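Local coordinates for putative oxidoreductase (Salmonella enterica subsp. enterica serovar Typhimurium, PDB 3NX4), which binds NADP and probably reduces acryloyl-CoA with NADPH, as a member of the medium-chain dehydrogenase/reductase family, at residues 3-8 and 57-61; 84-88 and 275-279; 161-165 and 186-192. All blocks are in the same frame, centred on the assembly; numbering follows the deposited sequence.

Contact 1 of 3, residues 3-8 and 57-61; sequences ALILEQ and FPMIP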
ATOM      1  N   ALA A   3      -9.875  40.139   3.058  1.00 49.98           N
ATOM      2  CA  ALA A   3      -9.789  38.695   3.040  1.00 57.00           C
ATOM      3  C   ALA A   3     -11.086  38.031   2.595  1.00 59.56           C
ATOM      4  O   ALA A   3     -12.160  38.595   2.750  1.00 57.08           O
ATOM      5  CB  ALA A   3      -9.396  38.191   4.404  1.00 55.03           C
ATOM      6  N   LEU A   4     -10.987  36.818   2.066  1.00 54.70           N
ATOM      7  CA  LEU A   4     -12.172  36.067   1.706  1.00 47.12           C
ATOM      8  C   LEU A   4     -12.657  35.416   2.985  1.00 53.22           C
ATOM      9  O   LEU A   4     -11.905  34.728   3.656  1.00 56.38           O
ATOM     10  CB  LEU A   4     -11.860  35.021   0.639  1.00 47.54           C
ATOM     11  CG  LEU A   4     -12.836  33.867   0.427  1.00 49.66           C
ATOM     12  CD1 LEU A   4     -14.245  34.348   0.237  1.00 53.28           C
ATOM     13  CD2 LEU A   4     -12.409  33.005  -0.742  1.00 44.47           C
ATOM     14  N   ILE A   5     -13.917  35.638   3.320  1.00 52.97           N
ATOM     15  CA  ILE A   5     -14.470  35.150   4.569  1.00 55.58           C
ATOM     16  C   ILE A   5     -15.604  34.169   4.395  1.00 59.95           C
ATOM     17  O   ILE A   5     -16.491  34.387   3.594  1.00 56.61           O
ATOM     18  CB  ILE A   5     -14.983  36.311   5.431  1.00 61.80           C
ATOM     19  CG1 ILE A   5     -13.821  37.197   5.867  1.00 65.92           C
ATOM     20  CG2 ILE A   5     -15.732  35.781   6.627  1.00 58.88           C
ATOM     21  CD1 ILE A   5     -13.002  36.618   6.973  1.00 62.76           C
ATOM     22  N   LEU A   6     -15.563  33.089   5.161  1.00 62.36           N
ATOM     23  CA  LEU A   6     -16.602  32.078   5.118  1.00 67.77           C
ATOM     24  C   LEU A   6     -17.428  32.112   6.386  1.00 76.53           C
ATOM     25  O   LEU A   6     -16.892  32.059   7.482  1.00 73.61           O
ATOM     26  CB  LEU A   6     -16.007  30.680   4.968  1.00 61.06           C
ATOM     27  CG  LEU A   6     -15.129  30.397   3.753  1.00 52.98           C
ATOM     28  CD1 LEU A   6     -14.747  28.938   3.728  1.00 51.52           C
ATOM     29  CD2 LEU A   6     -15.824  30.785   2.484  1.00 47.40           C
ATOM     30  N   GLU A   7     -18.744  32.182   6.209  1.00 89.64           N
ATOM     31  CA  GLU A   7     -19.709  32.170   7.299  1.00102.16           C
ATOM     32  C   GLU A   7     -20.868  31.284   6.862  1.00103.32           C
ATOM     33  O   GLU A   7     -21.200  31.254   5.681  1.00103.12           O
ATOM     34  CB  GLU A   7     -20.223  33.585   7.557  1.00110.74           C
ATOM     35  CG  GLU A   7     -19.142  34.596   7.880  1.00115.91           C
ATOM     36  CD  GLU A   7     -19.446  35.968   7.318  1.00119.76           C
ATOM     37  OE1 GLU A   7     -19.789  36.056   6.122  1.00121.88           O
ATOM     38  OE2 GLU A   7     -19.327  36.961   8.064  1.00120.72           O
ATOM     39  N   GLN A   8     -21.484  30.555   7.788  1.00104.17           N
ATOM     40  CA  GLN A   8     -22.622  29.720   7.411  1.00107.94           C
ATOM     41  C   GLN A   8     -23.891  30.196   8.106  1.00117.51           C
ATOM     42  O   GLN A   8     -23.979  30.164   9.330  1.00110.50           O
ATOM     43  CB  GLN A   8     -22.357  28.257   7.760  1.00100.82           C
ATOM     44  CG  GLN A   8     -22.084  28.012   9.227  1.00 97.17           C
ATOM     45  CD  GLN A   8     -22.063  26.540   9.571  1.00 96.32           C
ATOM     46  OE1 GLN A   8     -22.441  25.696   8.762  1.00 93.90           O
ATOM     47  NE2 GLN A   8     -21.619  26.222  10.780  1.00 97.37           N
ATOM     48  N   PHE A  57     -16.310  28.513  12.280  1.00 76.92           N
ATOM     49  CA  PHE A  57     -16.651  29.716  11.534  1.00 69.93           C
ATOM     50  C   PHE A  57     -16.699  30.888  12.497  1.00 70.35           C
ATOM     51  O   PHE A  57     -17.023  30.708  13.661  1.00 75.49           O
ATOM     52  CB  PHE A  57     -18.006  29.556  10.860  1.00 73.33           C
ATOM     53  CG  PHE A  57     -18.014  28.571   9.732  1.00 75.02           C
ATOM     54  CD1 PHE A  57     -17.777  28.983   8.442  1.00 73.72           C
ATOM     55  CD2 PHE A  57     -18.272  27.240   9.962  1.00 73.56           C
ATOM     56  CE1 PHE A  57     -17.788  28.086   7.406  1.00 67.86           C
ATOM     57  CE2 PHE A  57     -18.289  26.346   8.928  1.00 73.80           C
ATOM     58  CZ  PHE A  57     -18.041  26.771   7.648  1.00 68.84           C
ATOM     59  N   PRO A  58     -16.398  32.090  12.032  1.00 67.43           N
ATOM     60  CA  PRO A  58     -15.989  32.373  10.659  1.00 64.85           C
ATOM     61  C   PRO A  58     -14.571  31.905  10.348  1.00 65.44           C
ATOM     62  O   PRO A  58     -13.730  31.823  11.233  1.00 66.06           O
ATOM     63  CB  PRO A  58     -16.064  33.890  10.600  1.00 64.76           C
ATOM     64  CG  PRO A  58     -15.726  34.313  11.965  1.00 67.22           C
ATOM     65  CD  PRO A  58     -16.269  33.272  12.893  1.00 66.73           C
HETATM   66  N   MSE A  59     -14.321  31.594   9.085  1.00 66.02           N
HETATM   67  CA  MSE A  59     -13.026  31.092   8.666  1.00 63.07           C
HETATM   68  C   MSE A  59     -12.468  31.759   7.422  1.00 57.78           C
HETATM   69  O   MSE A  59     -13.185  32.007   6.476  1.00 56.31           O
HETATM   70  CB  MSE A  59     -13.140  29.587   8.419  1.00 60.30           C
HETATM   71  CG  MSE A  59     -11.950  28.968   7.723  1.00 59.30           C
HETATM   72 SE   MSE A  59     -10.452  28.798   8.904  0.75 59.63          SE
HETATM   73  CE  MSE A  59     -11.308  27.729  10.246  1.00 72.93           C
ATOM     74  N   ILE A  60     -11.170  32.018   7.418  1.00 56.71           N
ATOM     75  CA  ILE A  60     -10.510  32.507   6.226  1.00 49.69           C
ATOM     76  C   ILE A  60      -9.913  31.242   5.629  1.00 46.57           C
ATOM     77  O   ILE A  60      -9.059  30.620   6.237  1.00 49.86           O
ATOM     78  CB  ILE A  60      -9.379  33.464   6.548  1.00 47.74           C
ATOM     79  CG1 ILE A  60      -9.919  34.738   7.186  1.00 56.71           C
ATOM     80  CG2 ILE A  60      -8.619  33.816   5.303  1.00 44.09           C
ATOM     81  CD1 ILE A  60      -8.938  35.862   7.143  1.00 60.68           C
ATOM     82  N   PRO A  61     -10.369  30.855   4.447  1.00 44.30           N
ATOM     83  CA  PRO A  61      -9.900  29.610   3.838  1.00 40.70           C
ATOM     84  C   PRO A  61      -8.593  29.836   3.089  1.00 40.30           C
ATOM     85  O   PRO A  61      -8.067  30.956   3.076  1.00 39.56           O
ATOM     86  CB  PRO A  61     -11.021  29.274   2.860  1.00 42.71           C
ATOM     87  CG  PRO A  61     -11.492  30.620   2.398  1.00 42.12           C
ATOM     88  CD  PRO A  61     -11.400  31.518   3.624  1.00 39.61           C
TER
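Leu6 and Met59, a selenomethionine, exchange two backbone hydrogen bonds: Leu6 N donates to Met59 O at 2.9 Å, and Met59 N to Leu6 O at 3.1 Å. Leu6 O also takes a CA-H...O contact from Pro58, which follows a cis peptide bond. The carbonyl meets Phe57 at its edge, with Leu6 O 3.3 Å from Phe57 CD1. Two residues back along the strand, Leu4 O is buried without a polar partner and faces Pro61 CD at 3.2 Å; proline has no N-H to continue the pairing. The result is a single antiparallel bridge that lays an irregular segment of the GroES-like region against strand 2-8, which pairs along its other edge with strand 13-19. Leu6 leans across the proline ring, with Leu6 CD1 3.8 Å from Pro61 CB. Ile60 reaches between two neighbours, its CD1 lying 3.6 Å from Ala3 CB and its CG1 3.6 Å from Ile5 CD1. At the exposed end, Gln8 adopts chi1 59°, bringing CG over one face of Phe57, 4.1 Å from the ring centroid, in a CH-pi contact. The Gln8 amide continues over that ring, its plane turned 29° from it.

Contact 2 of 3, residues 84-88 and 275-279; sequences LLTGW and RAEAW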
ATOM      1  N   LEU A  84       6.845  30.497   1.887  1.00 37.45           N
ATOM      2  CA  LEU A  84       5.623  29.887   1.389  1.00 33.28           C
ATOM      3  C   LEU A  84       5.043  28.993   2.469  1.00 31.42           C
ATOM      4  O   LEU A  84       5.726  28.631   3.418  1.00 33.00           O
ATOM      5  CB  LEU A  84       5.885  29.096   0.097  1.00 34.11           C
ATOM      6  CG  LEU A  84       6.756  27.835   0.150  1.00 29.61           C
ATOM      7  CD1 LEU A  84       5.993  26.658   0.762  1.00 32.93           C
ATOM      8  CD2 LEU A  84       7.204  27.474  -1.270  1.00 27.62           C
ATOM      9  N   LEU A  85       3.772  28.649   2.333  1.00 32.12           N
ATOM     10  CA  LEU A  85       3.157  27.709   3.252  1.00 34.57           C
ATOM     11  C   LEU A  85       2.122  26.876   2.511  1.00 33.41           C
ATOM     12  O   LEU A  85       1.339  27.400   1.721  1.00 27.78           O
ATOM     13  CB  LEU A  85       2.505  28.437   4.434  1.00 30.69           C
ATOM     14  CG  LEU A  85       1.726  27.608   5.467  1.00 32.85           C
ATOM     15  CD1 LEU A  85       1.746  28.289   6.856  1.00 31.75           C
ATOM     16  CD2 LEU A  85       0.294  27.350   5.014  1.00 29.79           C
ATOM     17  N   THR A  86       2.140  25.576   2.769  1.00 31.58           N
ATOM     18  CA  THR A  86       1.043  24.702   2.380  1.00 33.06           C
ATOM     19  C   THR A  86       0.710  23.804   3.570  1.00 27.06           C
ATOM     20  O   THR A  86       1.611  23.339   4.284  1.00 32.22           O
ATOM     21  CB  THR A  86       1.387  23.821   1.137  1.00 29.03           C
ATOM     22  OG1 THR A  86       2.426  22.888   1.465  1.00 33.78           O
ATOM     23  CG2 THR A  86       1.845  24.684  -0.037  1.00 28.57           C
ATOM     24  N   GLY A  87      -0.579  23.580   3.805  1.00 31.91           N
ATOM     25  CA  GLY A  87      -0.997  22.534   4.731  1.00 29.11           C
ATOM     26  C   GLY A  87      -0.981  22.913   6.196  1.00 35.68           C
ATOM     27  O   GLY A  87      -1.303  24.048   6.557  1.00 38.94           O
ATOM     28  N   TRP A  88      -0.615  21.944   7.033  1.00 34.38           N
ATOM     29  CA  TRP A  88      -0.529  22.108   8.488  1.00 36.21           C
ATOM     30  C   TRP A  88      -1.844  22.488   9.172  1.00 39.97           C
ATOM     31  O   TRP A  88      -1.843  22.843  10.346  1.00 40.09           O
ATOM     32  CB  TRP A  88       0.560  23.117   8.860  1.00 37.61           C
ATOM     33  CG  TRP A  88       1.952  22.661   8.539  1.00 34.87           C
ATOM     34  CD1 TRP A  88       2.828  23.244   7.664  1.00 33.84           C
ATOM     35  CD2 TRP A  88       2.624  21.517   9.077  1.00 35.29           C
ATOM     36  NE1 TRP A  88       4.011  22.540   7.641  1.00 36.09           N
ATOM     37  CE2 TRP A  88       3.909  21.473   8.496  1.00 36.48           C
ATOM     38  CE3 TRP A  88       2.269  20.529  10.001  1.00 37.67           C
ATOM     39  CZ2 TRP A  88       4.837  20.479   8.809  1.00 38.03           C
ATOM     40  CZ3 TRP A  88       3.196  19.540  10.311  1.00 39.32           C
ATOM     41  CH2 TRP A  88       4.463  19.526   9.717  1.00 36.63           C
ATOM     42  N   ARG A 275       9.353  17.392   3.355  1.00 28.98           N
ATOM     43  CA  ARG A 275       8.689  18.553   2.770  1.00 29.59           C
ATOM     44  C   ARG A 275       9.715  19.425   2.039  1.00 34.75           C
ATOM     45  O   ARG A 275       9.496  19.837   0.895  1.00 29.87           O
ATOM     46  CB  ARG A 275       7.971  19.329   3.877  1.00 32.79           C
ATOM     47  CG  ARG A 275       7.324  20.631   3.457  1.00 35.76           C
ATOM     48  CD  ARG A 275       6.622  21.295   4.640  1.00 35.72           C
ATOM     49  NE  ARG A 275       5.616  20.448   5.293  1.00 32.51           N
ATOM     50  CZ  ARG A 275       4.311  20.508   5.033  1.00 34.32           C
ATOM     51  NH1 ARG A 275       3.853  21.341   4.104  1.00 31.21           N
ATOM     52  NH2 ARG A 275       3.461  19.725   5.683  1.00 34.45           N
ATOM     53  N   ALA A 276      10.855  19.675   2.689  1.00 31.94           N
ATOM     54  CA  ALA A 276      11.935  20.448   2.075  1.00 34.78           C
ATOM     55  C   ALA A 276      12.487  19.750   0.831  1.00 33.23           C
ATOM     56  O   ALA A 276      12.786  20.396  -0.165  1.00 31.17           O
ATOM     57  CB  ALA A 276      13.059  20.704   3.083  1.00 38.02           C
ATOM     58  N   GLU A 277      12.626  18.429   0.887  1.00 29.15           N
ATOM     59  CA  GLU A 277      13.094  17.665  -0.262  0.50 28.80           C
ATOM     60  C   GLU A 277      12.136  17.829  -1.450  1.00 29.89           C
ATOM     61  O   GLU A 277      12.555  18.001  -2.591  1.00 29.85           O
ATOM     62  CB  GLU A 277      13.212  16.194   0.124  0.50 31.41           C
ATOM     63  CG  GLU A 277      13.833  15.294  -0.925  0.50 35.94           C
ATOM     64  CD  GLU A 277      13.943  13.849  -0.452  0.50 48.18           C
ATOM     65  OE1 GLU A 277      13.520  13.554   0.690  0.50 44.80           O
ATOM     66  OE2 GLU A 277      14.452  13.007  -1.220  0.50 57.75           O
ATOM     67  N   ALA A 278      10.839  17.765  -1.172  1.00 28.61           N
ATOM     68  CA  ALA A 278       9.854  17.853  -2.246  1.00 30.50           C
ATOM     69  C   ALA A 278       9.993  19.200  -2.966  1.00 30.64           C
ATOM     70  O   ALA A 278      10.031  19.256  -4.197  1.00 27.16           O
ATOM     71  CB  ALA A 278       8.446  17.661  -1.704  1.00 27.12           C
ATOM     72  N   TRP A 279      10.085  20.288  -2.202  1.00 27.43           N
ATOM     73  CA  TRP A 279      10.212  21.614  -2.815  1.00 32.13           C
ATOM     74  C   TRP A 279      11.478  21.714  -3.663  1.00 28.33           C
ATOM     75  O   TRP A 279      11.443  22.181  -4.791  1.00 31.73           O
ATOM     76  CB  TRP A 279      10.141  22.740  -1.763  1.00 32.42           C
ATOM     77  CG  TRP A 279       8.738  22.980  -1.311  1.00 28.46           C
ATOM     78  CD1 TRP A 279       8.200  22.654  -0.097  1.00 31.46           C
ATOM     79  CD2 TRP A 279       7.665  23.537  -2.092  1.00 27.84           C
ATOM     80  NE1 TRP A 279       6.868  22.998  -0.065  1.00 29.08           N
ATOM     81  CE2 TRP A 279       6.513  23.534  -1.279  1.00 26.72           C
ATOM     82  CE3 TRP A 279       7.574  24.055  -3.393  1.00 25.33           C
ATOM     83  CZ2 TRP A 279       5.285  24.029  -1.718  1.00 27.07           C
ATOM     84  CZ3 TRP A 279       6.341  24.549  -3.836  1.00 28.15           C
ATOM     85  CH2 TRP A 279       5.216  24.530  -2.999  1.00 30.42           C
TER
HETATM   86  O   HOH W   1       5.066  23.190   2.181  1.00 27.61           O
HETATM   87  O   HOH W   2       1.101  20.840   2.376  1.00 37.72           O
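Trp88 and Arg275 meet face to face in one tightly packed part of this contact, indole and guanidinium planes 28° apart and Trp88 NE1 3.3 Å from Arg275 CZ. Both NE1 and NH2 are donors, so no hydrogen bond joins them. The guanidinium is held by backbone carbonyls instead: NE donates to Thr270 O, NH2 weakly to Val268 O and Ser267 O, and NH1 weakly to Thr86 O at 3.0 Å. A second close-packed patch is apolar. Leu84, at chi1 67°, places CD2 over the six-membered ring of Trp279, 3.8 Å from its centroid and almost on the ring normal, while Thr86 CG2 meets the same indole at its edge. Elsewhere the two elements are joined less directly, by two waters. One accepts from Arg275 NH1 at 2.9 Å and from Trp279 NE1 at 2.9 Å, and is also hydrogen-bonded to Thr86 OG1; a second bridges Thr86 OG1 and Arg275 NH1. Strand 82-86 belongs to the GroES-like region, and helix 272-285 follows the last strand of the parallel sheet and packs on that region near the NADP-binding Ser267, an arrangement consistent with the medium-chain dehydrogenase/reductase fold.

Contact 3 of 3, residues 161-165 and 186-192; sequences STAVA and YLKSLGA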
ATOM      1  N   SER A 161      -2.158  17.321 -13.365  1.00 21.30           N
ATOM      2  CA  SER A 161      -1.366  18.060 -14.342  1.00 25.77           C
ATOM      3  C   SER A 161       0.102  18.073 -13.933  1.00 25.41           C
ATOM      4  O   SER A 161       0.992  17.847 -14.760  1.00 26.41           O
ATOM      5  CB  SER A 161      -1.870  19.511 -14.476  1.00 26.39           C
ATOM      6  OG  SER A 161      -3.159  19.546 -15.062  1.00 26.83           O
ATOM      7  N   THR A 162       0.349  18.349 -12.656  1.00 24.65           N
ATOM      8  CA  THR A 162       1.721  18.425 -12.159  1.00 19.87           C
ATOM      9  C   THR A 162       2.381  17.052 -12.288  1.00 19.73           C
ATOM     10  O   THR A 162       3.531  16.932 -12.716  1.00 24.59           O
ATOM     11  CB  THR A 162       1.782  18.900 -10.689  1.00 23.99           C
ATOM     12  OG1 THR A 162       0.902  20.015 -10.498  1.00 26.95           O
ATOM     13  CG2 THR A 162       3.211  19.323 -10.322  1.00 26.76           C
ATOM     14  N   ALA A 163       1.633  16.018 -11.926  1.00 18.24           N
ATOM     15  CA  ALA A 163       2.139  14.640 -11.983  1.00 21.37           C
ATOM     16  C   ALA A 163       2.568  14.256 -13.402  1.00 21.94           C
ATOM     17  O   ALA A 163       3.625  13.652 -13.612  1.00 23.33           O
ATOM     18  CB  ALA A 163       1.074  13.672 -11.480  1.00 22.23           C
ATOM     19  N   VAL A 164       1.731  14.598 -14.375  1.00 25.07           N
ATOM     20  CA  VAL A 164       2.014  14.259 -15.776  1.00 22.26           C
ATOM     21  C   VAL A 164       3.310  14.966 -16.193  1.00 23.50           C
ATOM     22  O   VAL A 164       4.209  14.353 -16.775  1.00 22.78           O
ATOM     23  CB  VAL A 164       0.836  14.671 -16.691  1.00 22.99           C
ATOM     24  CG1 VAL A 164       1.237  14.637 -18.193  1.00 25.91           C
ATOM     25  CG2 VAL A 164      -0.409  13.790 -16.415  1.00 21.46           C
ATOM     26  N   ALA A 165       3.412  16.248 -15.847  1.00 22.49           N
ATOM     27  CA  ALA A 165       4.568  17.067 -16.216  1.00 24.30           C
ATOM     28  C   ALA A 165       5.858  16.562 -15.574  1.00 22.19           C
ATOM     29  O   ALA A 165       6.901  16.514 -16.222  1.00 27.18           O
ATOM     30  CB  ALA A 165       4.334  18.530 -15.840  1.00 25.12           C
ATOM     31  N   TYR A 186      -4.712  19.444 -23.973  1.00 26.26           N
ATOM     32  CA  TYR A 186      -3.989  20.004 -22.849  1.00 27.64           C
ATOM     33  C   TYR A 186      -3.103  18.916 -22.223  1.00 31.22           C
ATOM     34  O   TYR A 186      -1.935  19.155 -21.922  1.00 25.71           O
ATOM     35  CB  TYR A 186      -4.988  20.581 -21.843  1.00 28.59           C
ATOM     36  CG  TYR A 186      -4.426  20.874 -20.469  1.00 32.10           C
ATOM     37  CD1 TYR A 186      -3.635  21.999 -20.241  1.00 32.41           C
ATOM     38  CD2 TYR A 186      -4.714  20.047 -19.390  1.00 30.95           C
ATOM     39  CE1 TYR A 186      -3.129  22.276 -18.973  1.00 28.98           C
ATOM     40  CE2 TYR A 186      -4.202  20.312 -18.119  1.00 24.67           C
ATOM     41  CZ  TYR A 186      -3.419  21.424 -17.920  1.00 29.22           C
ATOM     42  OH  TYR A 186      -2.929  21.686 -16.658  1.00 27.24           O
ATOM     43  N   LEU A 187      -3.647  17.711 -22.060  1.00 24.90           N
ATOM     44  CA  LEU A 187      -2.884  16.611 -21.451  1.00 23.22           C
ATOM     45  C   LEU A 187      -1.705  16.201 -22.328  1.00 26.04           C
ATOM     46  O   LEU A 187      -0.605  15.938 -21.825  1.00 27.78           O
ATOM     47  CB  LEU A 187      -3.786  15.398 -21.175  1.00 21.94           C
ATOM     48  CG  LEU A 187      -4.843  15.594 -20.087  1.00 28.61           C
ATOM     49  CD1 LEU A 187      -5.820  14.430 -20.066  1.00 32.39           C
ATOM     50  CD2 LEU A 187      -4.188  15.795 -18.714  1.00 27.97           C
ATOM     51  N   LYS A 188      -1.928  16.153 -23.640  1.00 24.16           N
ATOM     52  CA  LYS A 188      -0.842  15.880 -24.574  1.00 28.21           C
ATOM     53  C   LYS A 188       0.266  16.926 -24.442  1.00 32.36           C
ATOM     54  O   LYS A 188       1.455  16.591 -24.465  1.00 31.46           O
ATOM     55  CB  LYS A 188      -1.355  15.810 -26.021  1.00 29.71           C
ATOM     56  CG  LYS A 188      -2.199  14.557 -26.306  1.00 45.07           C
ATOM     57  CD  LYS A 188      -2.803  14.594 -27.720  1.00 59.29           C
ATOM     58  CE  LYS A 188      -3.864  13.503 -27.942  1.00 72.07           C
ATOM     59  NZ  LYS A 188      -3.306  12.116 -27.947  1.00 79.75           N
ATOM     60  N   SER A 189      -0.117  18.189 -24.276  1.00 31.01           N
ATOM     61  CA  SER A 189       0.882  19.254 -24.197  1.00 32.17           C
ATOM     62  C   SER A 189       1.701  19.177 -22.896  1.00 32.74           C
ATOM     63  O   SER A 189       2.853  19.610 -22.855  1.00 31.28           O
ATOM     64  CB  SER A 189       0.240  20.638 -24.351  1.00 38.92           C
ATOM     65  OG  SER A 189      -0.433  21.021 -23.164  1.00 47.28           O
ATOM     66  N   LEU A 190       1.101  18.631 -21.842  1.00 28.49           N
ATOM     67  CA  LEU A 190       1.806  18.418 -20.574  1.00 28.80           C
ATOM     68  C   LEU A 190       2.808  17.264 -20.651  1.00 27.78           C
ATOM     69  O   LEU A 190       3.723  17.160 -19.819  1.00 27.04           O
ATOM     70  CB  LEU A 190       0.817  18.156 -19.444  1.00 25.74           C
ATOM     71  CG  LEU A 190      -0.021  19.322 -18.932  1.00 30.60           C
ATOM     72  CD1 LEU A 190      -1.037  18.810 -17.924  1.00 31.94           C
ATOM     73  CD2 LEU A 190       0.870  20.369 -18.298  1.00 33.45           C
ATOM     74  N   GLY A 191       2.621  16.397 -21.643  1.00 28.66           N
ATOM     75  CA  GLY A 191       3.532  15.288 -21.881  1.00 31.04           C
ATOM     76  C   GLY A 191       2.912  13.899 -21.817  1.00 32.20           C
ATOM     77  O   GLY A 191       3.628  12.898 -21.899  1.00 34.12           O
ATOM     78  N   ALA A 192       1.592  13.815 -21.669  1.00 27.89           N
ATOM     79  CA  ALA A 192       0.935  12.502 -21.634  1.00 29.38           C
ATOM     80  C   ALA A 192       1.144  11.777 -22.960  1.00 31.64           C
ATOM     81  O   ALA A 192       0.951  12.358 -24.020  1.00 29.94           O
ATOM     82  CB  ALA A 192      -0.535  12.631 -21.321  1.00 28.50           C
TER
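The ring of Tyr186 turns its edge to Ser161 across the contact and one face to Leu190 of its own helix, whose CG sits over the rim. Ser161 OG lies in the ring plane, 2.7 Å from Tyr186 OH, and accepts a hydrogen bond from the phenol. Since Ser161 OG is also hydrogen-bonded to Gly157 O, a carbonyl, the serine links the tyrosine to the backbone just before helix 158-169, beside the NADP-binding residues Ser156 and Gly158. The tyrosine reaches that far because its CG stands opposite the backbone N, chi1 165°. At its other end, Tyr186 O accepts from both Leu190 N and Ser189 OG.

These are neighbouring helices of a Rossmann fold. They connect the successive parallel strands 150-152, 174-178 and 194-197, and their short segments run 40° apart with axes 9.5 Å from each other. Helix 184-190 ends in a Schellman motif: Ala192 N returns to Leu187 O at 3.1 Å and Gly191 N to Lys188 O, with glycine supplying the positive phi of 121°.

Packing gathers at this turn. Val164 sends CG1 into it, 3.8 Å from Leu190 CB and 3.6 Å from Ala192 N, the valine and leucine side chains crossing at about a right angle. Leu190 CD1 touches Ser161 CB at 3.6 Å, beside the hydroxyl pair. The backbones draw close where Ala165 CA lies 3.7 Å from Leu190 O. Leu187 extends toward the sheet, against Ala176 and Ser178; the nearest atoms of its side chain and the bound NADP are about 5 Å apart.

How the contacts relate
The three contacts are separate, with no two touching, yet each is largely buried. Contact 1 lies at the GroES-like end, about 34 Å centre to centre from contact 3 and across the chain's centre from it; contact 3 sits wholly within the Rossmann fold. Contact 2, nearest the centre of the chain, ties a strand of the GroES-like region to the helix that follows the parallel sheet. Chemistry follows place. Contact 1 combines one backbone bridge at a strand edge with apolar and CH-pi packing, and fades into exposed residues at Gln8 and Pro58. Contact 2 combines aromatic faces with a buried arginine and bridging waters. Contact 3 is helix packing with one hydroxyl pair, and it alone approaches NADP closely.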